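Local coordinates for Alr4995 protein (Nostoc sp., PDB 6LRG) that probably converts arginine to ornithine in its N-terminal guanidino-modifying enzyme domain and probably acts on ornithine as a cyclodeaminase in an NAD-binding C-terminal part, at residues 116-121 against 137-142; 401-406 against 421-426; 492-497 against 633-638. All coordinates share one frame; numbering follows the deposited sequence.

Contact 1 of 3, residues 116-121 against 137-142; sequences PFEGAG and GFRSEL. With ORN (L-ornithine), chain E.
Glu118 and Arg139 meet in a buried salt bridge, with Glu118 OE1 2.6 Å from Arg139 NH1. The carboxylate offers its syn lone pair to the edge of the guanidinium, but the bond is bent; the oxygen lies 20° out of the guanidinium plane, and the two planes stand 74° apart. Arg139 is folded at chi2 (-66°), which brings its CB, CG and CD alongside the carboxylate before the tip turns to the ligand. There Arg139 NH1 donates to ornithine O at 2.9 Å and Arg139 NH2 to ornithine OXT at 2.7 Å, a paired grip on the alpha-carboxylate for which the forked arginine end is well suited. Glu118 OE1 also bonds to His168 and OE2 to the backbone of Leu86, so the carboxylate that positions Arg139 is itself fixed. With an alanine here, the ornithine carboxylate would probably lose both of its bonds to this side chain, and Glu118 would be left without its charged mate.

Both segments are loops at the ligand pocket of the domain related to dimethylarginine dimethylhydrolase, whose family has a beta/alpha propeller fold; Arg90, Asp65, His168, Asn22 and Ala258 also bond to the ornithine.

The remaining polar links involve the backbone. Glu141 N donates to Pro116 O at 3.0 Å, and Glu118 N donates to Ser140 OG at 3.1 Å. A small hydroxyl suits this spot, since Ser140 OG also bonds to Asp122 and lies 3.6 Å from Phe117 CD1. Away from these bonds, Pro116 CB lies close against a carbonyl, 3.1 Å from Arg139 O, and the proline ring lies side by side with the start of the Glu141 side chain, whose carboxylate reaches Arg325 of the second subunit in a salt bridge.

Contact 2 of 3, residues 401-406 against 421-426; sequences NQRMDG and CKILRD
Cys421 is the residue most deeply engaged here, pushing its side chain into the bend of the loop 401-406. Its CB lies 3.3 Å from Asn401 O. With SG anti to the backbone N (chi1 -168°), the sulfur reaches further round the bend, to 3.2 Å from Arg403 O and 3.5 Å from Arg403 N. A short, polarisable side chain suits a spot walled by peptide groups, where a longer one would meet the backbone directly. The oxygen that the sulfur touches has its hydrogen bond elsewhere, from the hydroxyl of Ser383.

At the far end of the loop Gly406 packs its CA 3.4 Å from Lys422 O and 4.3 Å from Cys421 SG. A side chain at this position would point straight at that carbonyl and that sulfur, so glycine lets the two backbones come close.

Ile423 contributes a similar patch. Its CG2 methyl sits over one face of the Arg403 guanidinium, offset toward the rim and 3.5 Å from NE, and also touches CD. Arg403 is extended from CG to NE, which carries its flat end out to the isoleucine; beyond, Arg403 packs on Met645 of the third subunit.

In the fold, strand 416-422 lies between strands 395-400 and 407-413 of a mixed sheet, and loop 401-406 arches past its end to join those two neighbours. Cys421 accordingly has a backbone bond to Glu400, and Lys422 one to Ala407.

No hydrogen bond or salt bridge passes between the two segments themselves, while Ser383, Thr384 and His554 bond to polar groups of the loop. What passes directly between them is van der Waals fit, sulfur against peptide and methyl against guanidinium, with the neighbouring strand pairing holding the backbones in place.

Contact 3 of 3, residues 492-497 against 633-638; sequences VVTAGP and LSSMLH. With NAD (nicotinamide-adenine-dinucleotide), chain C.
In the Rossmann fold of the C-terminal part, two adjacent parallel strands, 491-495 and 629-633, finish side by side at their C-terminal ends, where Rossmann folds bind their nucleotide, and here Thr494, Ala495 and Gly496 meet Leu633 and Ser635. Leu633 N donates to Thr494 O at 2.8 Å, and Leu633 O accepts from Gly496 N at 3.1 Å. The second bond runs nearly along the C=O axis (172° at the oxygen). The two bonds straddle Ala495, which pairs with Leu633 in the parallel bridge and adds a CA-H...O contact to the same carbonyl.

Past the strand ends the chains stay close because Gly496 has no side chain: a CB there would run into Ser634 O, which instead lies 3.5 Å from Gly496 CA. Beside it, Thr494 OG1 and Ser635 OG share a hydrogen bond at 3.2 Å. Thr494 holds its hydroxyl between its own N and carbonyl carbon (chi1 66°), turned to the serine; Ser635 OG is also bonded to Ser639, so small hydroxyls link strand, turn and helix. On the face shared by Ala495 and Leu633, the side chains of Val493 and Leu633 cross obliquely, with Val493 CG1 4.0 Å from Leu633 CD1, a branched apolar pair fitting a buried sheet face.

Met636, at the N-cap position of helix 637-645, and Leu637 approach an NAD; Leu637 CD1 is 3.3 Å from O4D of its nicotinamide ribose. That NAD is hydrogen-bonded to several residues of the third subunit, among them Leu637 and His638 of that copy, which places the site close to a subunit boundary.

Around the contact, strand 519-523 flanks 491-495, helix 680-692 packs on Leu633, and Thr494 faces Ser639 and Val642 of helix 637-645.

The three contacts follow one another along the chain and lie in three different parts of the protein. Contact 1 touches the ornithine, whereas contact 3 leads from the sheet to the end of a helix beside an NAD. Contacts 1 and 3 lie on opposite sides of the chain's centre, their centres about 45 Å apart and their nearest atoms about 27 Å apart, consistent with separate chemical tasks. Contact 2 meets neither ligand. Its centre is about 42 Å from that of contact 1 but about 28 Å from that of contact 3, with about 14 Å between nearest atoms. Contacts 2 and 3 both reach the third subunit, while contact 1 reaches the second.

Contact 1 of 3, residues 116-121 against 137-142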
loop_
_atom_site.group_PDB
_atom_site.type_symbol
_atom_site.label_atom_id
_atom_site.label_comp_id
_atom_site.label_asym_id
_atom_site.label_seq_id
_atom_site.Cartn_x
_atom_site.Cartn_y
_atom_site.Cartn_z
ATOM N N PRO B 116 41.401 -17.511 -15.052
ATOM C CA PRO B 116 41.993 -16.532 -14.140
ATOM C C PRO B 116 42.247 -17.088 -12.750
ATOM O O PRO B 116 41.466 -17.860 -12.200
ATOM C CB PRO B 116 40.941 -15.412 -14.091
ATOM C CG PRO B 116 39.710 -16.005 -14.714
ATOM C CD PRO B 116 40.207 -16.975 -15.713
ATOM N N PHE B 117 43.376 -16.692 -12.195
ATOM C CA PHE B 117 43.751 -17.046 -10.837
ATOM C C PHE B 117 44.751 -16.023 -10.383
ATOM O O PHE B 117 45.717 -15.770 -11.092
ATOM C CB PHE B 117 44.351 -18.440 -10.751
ATOM C CG PHE B 117 45.037 -18.697 -9.459
ATOM C CD1 PHE B 117 44.304 -18.827 -8.299
ATOM C CD2 PHE B 117 46.420 -18.774 -9.392
ATOM C CE1 PHE B 117 44.927 -19.045 -7.098
ATOM C CE2 PHE B 117 47.060 -18.985 -8.188
ATOM C CZ PHE B 117 46.311 -19.129 -7.039
ATOM N N GLU B 118 44.528 -15.415 -9.228
ATOM C CA GLU B 118 45.301 -14.222 -8.893
ATOM C C GLU B 118 46.110 -14.359 -7.605
ATOM O O GLU B 118 46.242 -13.414 -6.839
ATOM C CB GLU B 118 44.376 -13.003 -8.833
ATOM C CG GLU B 118 43.675 -12.741 -10.179
ATOM C CD GLU B 118 43.248 -11.281 -10.410
ATOM O OE1 GLU B 118 43.220 -10.496 -9.438
ATOM O OE2 GLU B 118 42.921 -10.928 -11.574
ATOM N N GLY B 119 46.674 -15.542 -7.393
ATOM C CA GLY B 119 47.770 -15.716 -6.449
ATOM C C GLY B 119 47.437 -15.857 -4.982
ATOM O O GLY B 119 46.315 -16.188 -4.606
ATOM N N ALA B 120 48.431 -15.600 -4.146
ATOM C CA ALA B 120 48.247 -15.693 -2.713
ATOM C C ALA B 120 47.247 -14.639 -2.288
ATOM O O ALA B 120 46.601 -14.767 -1.256
ATOM C CB ALA B 120 49.583 -15.518 -1.966
ATOM N N GLY B 121 47.104 -13.605 -3.108
ATOM C CA GLY B 121 46.135 -12.559 -2.840
ATOM C C GLY B 121 44.709 -13.092 -2.784
ATOM O O GLY B 121 43.832 -12.497 -2.152
ATOM N N GLY B 137 34.704 -15.886 -7.152
ATOM C CA GLY B 137 33.659 -14.881 -7.167
ATOM C C GLY B 137 33.940 -13.702 -8.081
ATOM O O GLY B 137 33.062 -13.268 -8.810
ATOM N N PHE B 138 35.157 -13.177 -8.065
ATOM C CA PHE B 138 35.462 -11.975 -8.843
ATOM C C PHE B 138 36.719 -12.091 -9.716
ATOM O O PHE B 138 36.729 -11.663 -10.868
ATOM C CB PHE B 138 35.598 -10.776 -7.890
ATOM C CG PHE B 138 34.323 -10.453 -7.142
ATOM C CD1 PHE B 138 33.288 -9.776 -7.767
ATOM C CD2 PHE B 138 34.156 -10.851 -5.826
ATOM C CE1 PHE B 138 32.112 -9.492 -7.089
ATOM C CE2 PHE B 138 32.994 -10.570 -5.147
ATOM C CZ PHE B 138 31.968 -9.884 -5.781
ATOM N N ARG B 139 37.789 -12.659 -9.171
ATOM C CA ARG B 139 39.035 -12.719 -9.914
ATOM C C ARG B 139 39.448 -14.148 -10.242
ATOM O O ARG B 139 39.645 -14.485 -11.400
ATOM C CB ARG B 139 40.137 -12.014 -9.135
ATOM C CG ARG B 139 39.914 -10.516 -8.987
ATOM C CD ARG B 139 39.984 -9.767 -10.314
ATOM N NE ARG B 139 39.987 -8.330 -10.062
ATOM C CZ ARG B 139 41.074 -7.588 -9.855
ATOM N NH1 ARG B 139 42.287 -8.134 -9.905
ATOM N NH2 ARG B 139 40.950 -6.284 -9.608
ATOM N N SER B 140 39.586 -14.994 -9.234
ATOM C CA SER B 140 39.906 -16.374 -9.516
ATOM C C SER B 140 38.666 -17.166 -9.884
ATOM O O SER B 140 37.664 -17.124 -9.184
ATOM C CB SER B 140 40.597 -17.011 -8.326
ATOM O OG SER B 140 41.757 -16.263 -8.009
ATOM N N GLU B 141 38.752 -17.891 -10.991
ATOM C CA GLU B 141 37.732 -18.843 -11.366
ATOM C C GLU B 141 37.740 -20.067 -10.449
ATOM O O GLU B 141 38.802 -20.588 -10.078
ATOM C CB GLU B 141 37.925 -19.274 -12.823
ATOM C CG GLU B 141 36.661 -19.894 -13.457
ATOM C CD GLU B 141 35.603 -18.861 -13.843
ATOM O OE1 GLU B 141 34.449 -19.256 -14.126
ATOM O OE2 GLU B 141 35.927 -17.657 -13.888
ATOM N N LEU B 142 36.548 -20.520 -10.085
ATOM C CA LEU B 142 36.372 -21.749 -9.320
ATOM C C LEU B 142 37.139 -22.920 -9.900
ATOM O O LEU B 142 37.699 -23.731 -9.159
ATOM C CB LEU B 142 34.889 -22.111 -9.251
ATOM C CG LEU B 142 34.584 -23.462 -8.601
ATOM C CD1 LEU B 142 35.056 -23.451 -7.172
ATOM C CD2 LEU B 142 33.090 -23.775 -8.673
HETATM N N ORN E . 44.891 -2.765 -8.462
HETATM C CA ORN E . 45.083 -4.113 -8.023
HETATM C CB ORN E . 44.987 -4.210 -6.514
HETATM C CG ORN E . 45.250 -5.633 -6.072
HETATM C CD ORN E . 45.392 -5.692 -4.568
HETATM N NE ORN E . 45.148 -7.021 -4.100
HETATM C C ORN E . 44.037 -4.977 -8.686
HETATM O O ORN E . 44.287 -6.166 -9.016
HETATM O OXT ORN E . 42.911 -4.480 -8.934
#

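Contact 2 of 3, residues 401-406 against 421-426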
loop_
_atom_site.group_PDB
_atom_site.type_symbol
_atom_site.label_atom_id
_atom_site.label_comp_id
_atom_site.label_asym_id
_atom_site.label_seq_id
_atom_site.Cartn_x
_atom_site.Cartn_y
_atom_site.Cartn_z
ATOM N N ASN B 401 1.057 -38.967 -8.299
ATOM C CA ASN B 401 0.645 -38.083 -7.221
ATOM C C ASN B 401 1.622 -36.955 -7.044
ATOM O O ASN B 401 1.905 -36.552 -5.921
ATOM C CB ASN B 401 0.502 -38.845 -5.907
ATOM C CG ASN B 401 -0.374 -40.062 -6.034
ATOM O OD1 ASN B 401 -1.467 -40.000 -6.607
ATOM N ND2 ASN B 401 0.091 -41.180 -5.499
ATOM N N GLN B 402 2.144 -36.453 -8.156
ATOM C CA GLN B 402 3.145 -35.393 -8.125
ATOM C C GLN B 402 2.671 -34.208 -7.297
ATOM O O GLN B 402 1.539 -33.750 -7.429
ATOM C CB GLN B 402 3.485 -34.944 -9.537
ATOM C CG GLN B 402 4.620 -33.946 -9.615
ATOM C CD GLN B 402 5.981 -34.581 -9.381
ATOM O OE1 GLN B 402 6.234 -35.709 -9.798
ATOM N NE2 GLN B 402 6.857 -33.861 -8.713
ATOM N N ARG B 403 3.547 -33.739 -6.432
ATOM C CA ARG B 403 3.272 -32.639 -5.515
ATOM C C ARG B 403 4.636 -32.030 -5.140
ATOM O O ARG B 403 5.634 -32.743 -5.150
ATOM C CB ARG B 403 2.537 -33.144 -4.270
ATOM C CG ARG B 403 2.538 -32.162 -3.099
ATOM C CD ARG B 403 2.332 -32.865 -1.782
ATOM N NE ARG B 403 1.759 -32.021 -0.728
ATOM C CZ ARG B 403 2.318 -30.930 -0.214
ATOM N NH1 ARG B 403 3.501 -30.500 -0.640
ATOM N NH2 ARG B 403 1.690 -30.271 0.750
ATOM N N MET B 404 4.697 -30.744 -4.816
ATOM C CA MET B 404 5.954 -30.142 -4.365
ATOM C C MET B 404 6.240 -30.456 -2.903
ATOM O O MET B 404 5.312 -30.709 -2.129
ATOM C CB MET B 404 5.936 -28.622 -4.556
ATOM C CG MET B 404 5.267 -27.846 -3.422
ATOM S SD MET B 404 5.203 -26.068 -3.832
ATOM C CE MET B 404 5.643 -25.345 -2.269
ATOM N N ASP B 405 7.529 -30.436 -2.547
ATOM C CA ASP B 405 7.994 -30.585 -1.174
ATOM C C ASP B 405 7.686 -31.968 -0.629
ATOM O O ASP B 405 7.406 -32.141 0.565
ATOM C CB ASP B 405 7.389 -29.518 -0.261
ATOM C CG ASP B 405 7.911 -28.125 -0.561
ATOM O OD1 ASP B 405 8.947 -28.007 -1.237
ATOM O OD2 ASP B 405 7.298 -27.143 -0.109
ATOM N N GLY B 406 7.740 -32.954 -1.514
ATOM C CA GLY B 406 7.606 -34.337 -1.101
ATOM C C GLY B 406 8.850 -35.119 -1.475
ATOM O O GLY B 406 9.776 -34.577 -2.098
ATOM N N CYS B 421 5.108 -39.791 -5.335
ATOM C CA CYS B 421 5.414 -38.659 -4.507
ATOM C C CYS B 421 4.623 -38.737 -3.183
ATOM O O CYS B 421 3.405 -38.909 -3.194
ATOM C CB CYS B 421 5.082 -37.407 -5.309
ATOM S SG CYS B 421 5.658 -35.899 -4.643
ATOM N N LYS B 422 5.332 -38.651 -2.056
ATOM C CA LYS B 422 4.739 -38.737 -0.720
ATOM C C LYS B 422 5.285 -37.617 0.150
ATOM O O LYS B 422 6.465 -37.301 0.066
ATOM C CB LYS B 422 5.050 -40.088 -0.052
ATOM C CG LYS B 422 4.238 -41.271 -0.557
ATOM C CD LYS B 422 4.824 -42.571 -0.037
ATOM C CE LYS B 422 3.747 -43.540 0.427
ATOM N NZ LYS B 422 4.019 -44.028 1.830
ATOM N N ILE B 423 4.449 -37.013 0.982
ATOM C CA ILE B 423 4.972 -36.050 1.945
ATOM C C ILE B 423 5.669 -36.813 3.044
ATOM O O ILE B 423 5.376 -37.976 3.272
ATOM C CB ILE B 423 3.874 -35.129 2.567
ATOM C CG1 ILE B 423 2.795 -35.950 3.273
ATOM C CG2 ILE B 423 3.279 -34.208 1.512
ATOM C CD1 ILE B 423 1.747 -35.087 3.954
ATOM N N LEU B 424 6.591 -36.150 3.720
ATOM C CA LEU B 424 7.460 -36.805 4.680
ATOM C C LEU B 424 6.728 -37.693 5.689
ATOM O O LEU B 424 7.126 -38.840 5.907
ATOM C CB LEU B 424 8.277 -35.756 5.422
ATOM C CG LEU B 424 9.166 -34.860 4.552
ATOM C CD1 LEU B 424 10.253 -34.202 5.404
ATOM C CD2 LEU B 424 9.775 -35.596 3.361
ATOM N N ARG B 425 5.641 -37.184 6.269
ATOM C CA ARG B 425 4.982 -37.865 7.377
ATOM C C ARG B 425 4.192 -39.091 6.948
ATOM O O ARG B 425 3.628 -39.794 7.792
ATOM C CB ARG B 425 4.064 -36.896 8.126
ATOM C CG ARG B 425 2.916 -36.327 7.317
ATOM C CD ARG B 425 1.877 -35.700 8.251
ATOM N NE ARG B 425 0.636 -35.303 7.579
ATOM C CZ ARG B 425 0.417 -34.083 7.104
ATOM N NH1 ARG B 425 1.355 -33.153 7.201
ATOM N NH2 ARG B 425 -0.728 -33.785 6.527
ATOM N N ASP B 426 4.129 -39.338 5.642
ATOM C CA ASP B 426 3.431 -40.508 5.130
ATOM C C ASP B 426 4.379 -41.629 4.746
ATOM O O ASP B 426 3.941 -42.675 4.282
ATOM C CB ASP B 426 2.582 -40.147 3.927
ATOM C CG ASP B 426 1.381 -39.293 4.291
ATOM O OD1 ASP B 426 1.070 -39.148 5.493
ATOM O OD2 ASP B 426 0.735 -38.773 3.362
#

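Contact 3 of 3, residues 492-497 against 633-638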
loop_
_atom_site.group_PDB
_atom_site.type_symbol
_atom_site.label_atom_id
_atom_site.label_comp_id
_atom_site.label_asym_id
_atom_site.label_seq_id
_atom_site.Cartn_x
_atom_site.Cartn_y
_atom_site.Cartn_z
ATOM N N VAL B 492 4.955 -11.832 27.115
ATOM C CA VAL B 492 4.706 -12.878 26.138
ATOM C C VAL B 492 5.026 -12.360 24.745
ATOM O O VAL B 492 4.804 -11.184 24.432
ATOM C CB VAL B 492 3.251 -13.361 26.198
ATOM C CG1 VAL B 492 2.985 -14.432 25.136
ATOM C CG2 VAL B 492 2.920 -13.890 27.591
ATOM N N VAL B 493 5.568 -13.231 23.904
ATOM C CA VAL B 493 5.854 -12.846 22.536
ATOM C C VAL B 493 5.121 -13.734 21.546
ATOM O O VAL B 493 5.112 -14.959 21.672
ATOM C CB VAL B 493 7.376 -12.879 22.254
ATOM C CG1 VAL B 493 7.643 -12.720 20.778
ATOM C CG2 VAL B 493 8.061 -11.767 23.018
ATOM N N THR B 494 4.471 -13.111 20.576
ATOM C CA THR B 494 3.967 -13.850 19.427
ATOM C C THR B 494 4.777 -13.385 18.232
ATOM O O THR B 494 5.013 -12.185 18.075
ATOM C CB THR B 494 2.443 -13.648 19.196
ATOM O OG1 THR B 494 2.174 -12.293 18.846
ATOM C CG2 THR B 494 1.674 -13.965 20.450
ATOM N N ALA B 495 5.231 -14.326 17.413
ATOM C CA ALA B 495 6.171 -14.009 16.335
ATOM C C ALA B 495 5.890 -14.805 15.076
ATOM O O ALA B 495 5.561 -15.976 15.153
ATOM C CB ALA B 495 7.602 -14.266 16.793
ATOM N N GLY B 496 6.032 -14.168 13.921
ATOM C CA GLY B 496 5.912 -14.849 12.646
ATOM C C GLY B 496 7.254 -14.869 11.940
ATOM O O GLY B 496 8.206 -14.256 12.413
ATOM N N PRO B 497 7.332 -15.566 10.793
ATOM C CA PRO B 497 8.582 -15.796 10.069
ATOM C C PRO B 497 9.189 -14.514 9.543
ATOM O O PRO B 497 10.388 -14.479 9.268
ATOM C CB PRO B 497 8.164 -16.702 8.905
ATOM C CG PRO B 497 6.862 -17.218 9.253
ATOM C CD PRO B 497 6.195 -16.191 10.103
ATOM N N LEU B 633 4.826 -9.568 17.062
ATOM C CA LEU B 633 5.801 -9.297 16.028
ATOM C C LEU B 633 5.440 -9.981 14.703
ATOM O O LEU B 633 5.732 -11.158 14.493
ATOM C CB LEU B 633 7.190 -9.731 16.512
ATOM C CG LEU B 633 7.652 -9.135 17.853
ATOM C CD1 LEU B 633 8.953 -9.807 18.331
ATOM C CD2 LEU B 633 7.826 -7.614 17.773
ATOM N N SER B 634 4.789 -9.216 13.832
ATOM C CA SER B 634 4.402 -9.644 12.492
ATOM C C SER B 634 3.789 -11.032 12.419
ATOM O O SER B 634 4.268 -11.867 11.653
ATOM C CB SER B 634 5.615 -9.601 11.567
ATOM O OG SER B 634 6.097 -8.277 11.445
ATOM N N SER B 635 2.740 -11.288 13.196
ATOM C CA SER B 635 2.145 -12.626 13.205
ATOM C C SER B 635 0.699 -12.663 12.739
ATOM O O SER B 635 0.149 -13.743 12.508
ATOM C CB SER B 635 2.253 -13.232 14.604
ATOM O OG SER B 635 2.132 -12.225 15.599
ATOM N N MET B 636 0.110 -11.482 12.578
ATOM C CA MET B 636 -1.306 -11.297 12.239
ATOM C C MET B 636 -2.275 -12.364 12.775
ATOM O O MET B 636 -3.074 -12.097 13.661
ATOM C CB MET B 636 -1.474 -11.202 10.732
ATOM C CG MET B 636 -2.670 -10.344 10.332
ATOM S SD MET B 636 -3.769 -11.130 9.129
ATOM C CE MET B 636 -4.586 -12.368 10.146
ATOM N N LEU B 637 -2.206 -13.573 12.237
ATOM C CA LEU B 637 -3.137 -14.622 12.643
ATOM C C LEU B 637 -2.989 -14.974 14.127
ATOM O O LEU B 637 -3.975 -15.095 14.854
ATOM C CB LEU B 637 -2.929 -15.860 11.776
ATOM C CG LEU B 637 -3.593 -17.172 12.170
ATOM C CD1 LEU B 637 -5.087 -17.106 11.895
ATOM C CD2 LEU B 637 -2.921 -18.350 11.427
ATOM N N HIS B 638 -1.753 -15.128 14.582
ATOM C CA HIS B 638 -1.539 -15.501 15.969
ATOM C C HIS B 638 -1.754 -14.306 16.865
ATOM O O HIS B 638 -2.068 -14.462 18.036
ATOM C CB HIS B 638 -0.154 -16.094 16.157
ATOM C CG HIS B 638 0.053 -17.326 15.349
ATOM N ND1 HIS B 638 -0.115 -18.591 15.867
ATOM C CD2 HIS B 638 0.345 -17.491 14.038
ATOM C CE1 HIS B 638 0.089 -19.484 14.916
ATOM N NE2 HIS B 638 0.372 -18.842 13.796
HETATM P PA NAD C . -5.246 -13.940 5.500
HETATM O O1A NAD C . -4.891 -15.181 4.747
HETATM O O2A NAD C . -4.036 -13.529 6.351
HETATM O O5B NAD C . -5.578 -12.683 4.567
HETATM C C5B NAD C . -6.424 -12.814 3.425
HETATM C C4B NAD C . -5.923 -11.881 2.280
HETATM O O4B NAD C . -7.100 -10.945 1.855
HETATM C C3B NAD C . -4.995 -11.118 2.652
HETATM O O3B NAD C . -3.768 -11.420 1.902
HETATM C C2B NAD C . -5.439 -9.551 2.287
HETATM O O2B NAD C . -4.289 -8.877 1.701
HETATM C C1B NAD C . -6.392 -9.640 1.445
HETATM N N9A NAD C . -7.406 -8.538 1.567
HETATM C C8A NAD C . -7.844 -7.641 2.489
HETATM N N7A NAD C . -8.863 -6.924 1.934
HETATM C C5A NAD C . -9.060 -7.384 0.672
HETATM C C6A NAD C . -9.974 -7.005 -0.326
HETATM N N6A NAD C . -11.014 -6.036 -0.428
HETATM N N1A NAD C . -9.968 -7.635 -1.533
HETATM C C2A NAD C . -9.072 -8.646 -1.779
HETATM N N3A NAD C . -8.161 -9.030 -0.794
HETATM C C4A NAD C . -8.163 -8.391 0.433
HETATM O O3 NAD C . -6.525 -14.294 6.472
HETATM P PN NAD C . -7.720 -15.334 6.155
HETATM O O1N NAD C . -8.923 -14.522 5.758
HETATM O O2N NAD C . -7.412 -16.331 5.031
HETATM O O5D NAD C . -8.060 -16.107 7.505
HETATM C C5D NAD C . -7.028 -16.518 8.391
HETATM C C4D NAD C . -7.598 -17.655 9.284
HETATM O O4D NAD C . -8.082 -17.161 10.407
HETATM C C3D NAD C . -8.762 -18.302 8.528
HETATM O O3D NAD C . -8.628 -19.666 8.379
HETATM C C2D NAD C . -10.020 -17.913 9.381
HETATM O O2D NAD C . -11.137 -18.908 9.268
HETATM C C1D NAD C . -9.586 -17.783 10.588
HETATM N N1N NAD C . -10.548 -16.916 11.265
HETATM C C2N NAD C . -11.588 -17.425 12.075
HETATM C C3N NAD C . -12.523 -16.527 12.670
HETATM C C7N NAD C . -13.733 -16.954 13.564
HETATM O O7N NAD C . -13.855 -18.089 14.015
HETATM N N7N NAD C . -14.769 -15.985 13.809
HETATM C C4N NAD C . -12.392 -15.163 12.428
HETATM C C5N NAD C . -11.375 -14.684 11.608
HETATM C C6N NAD C . -10.446 -15.562 11.024
#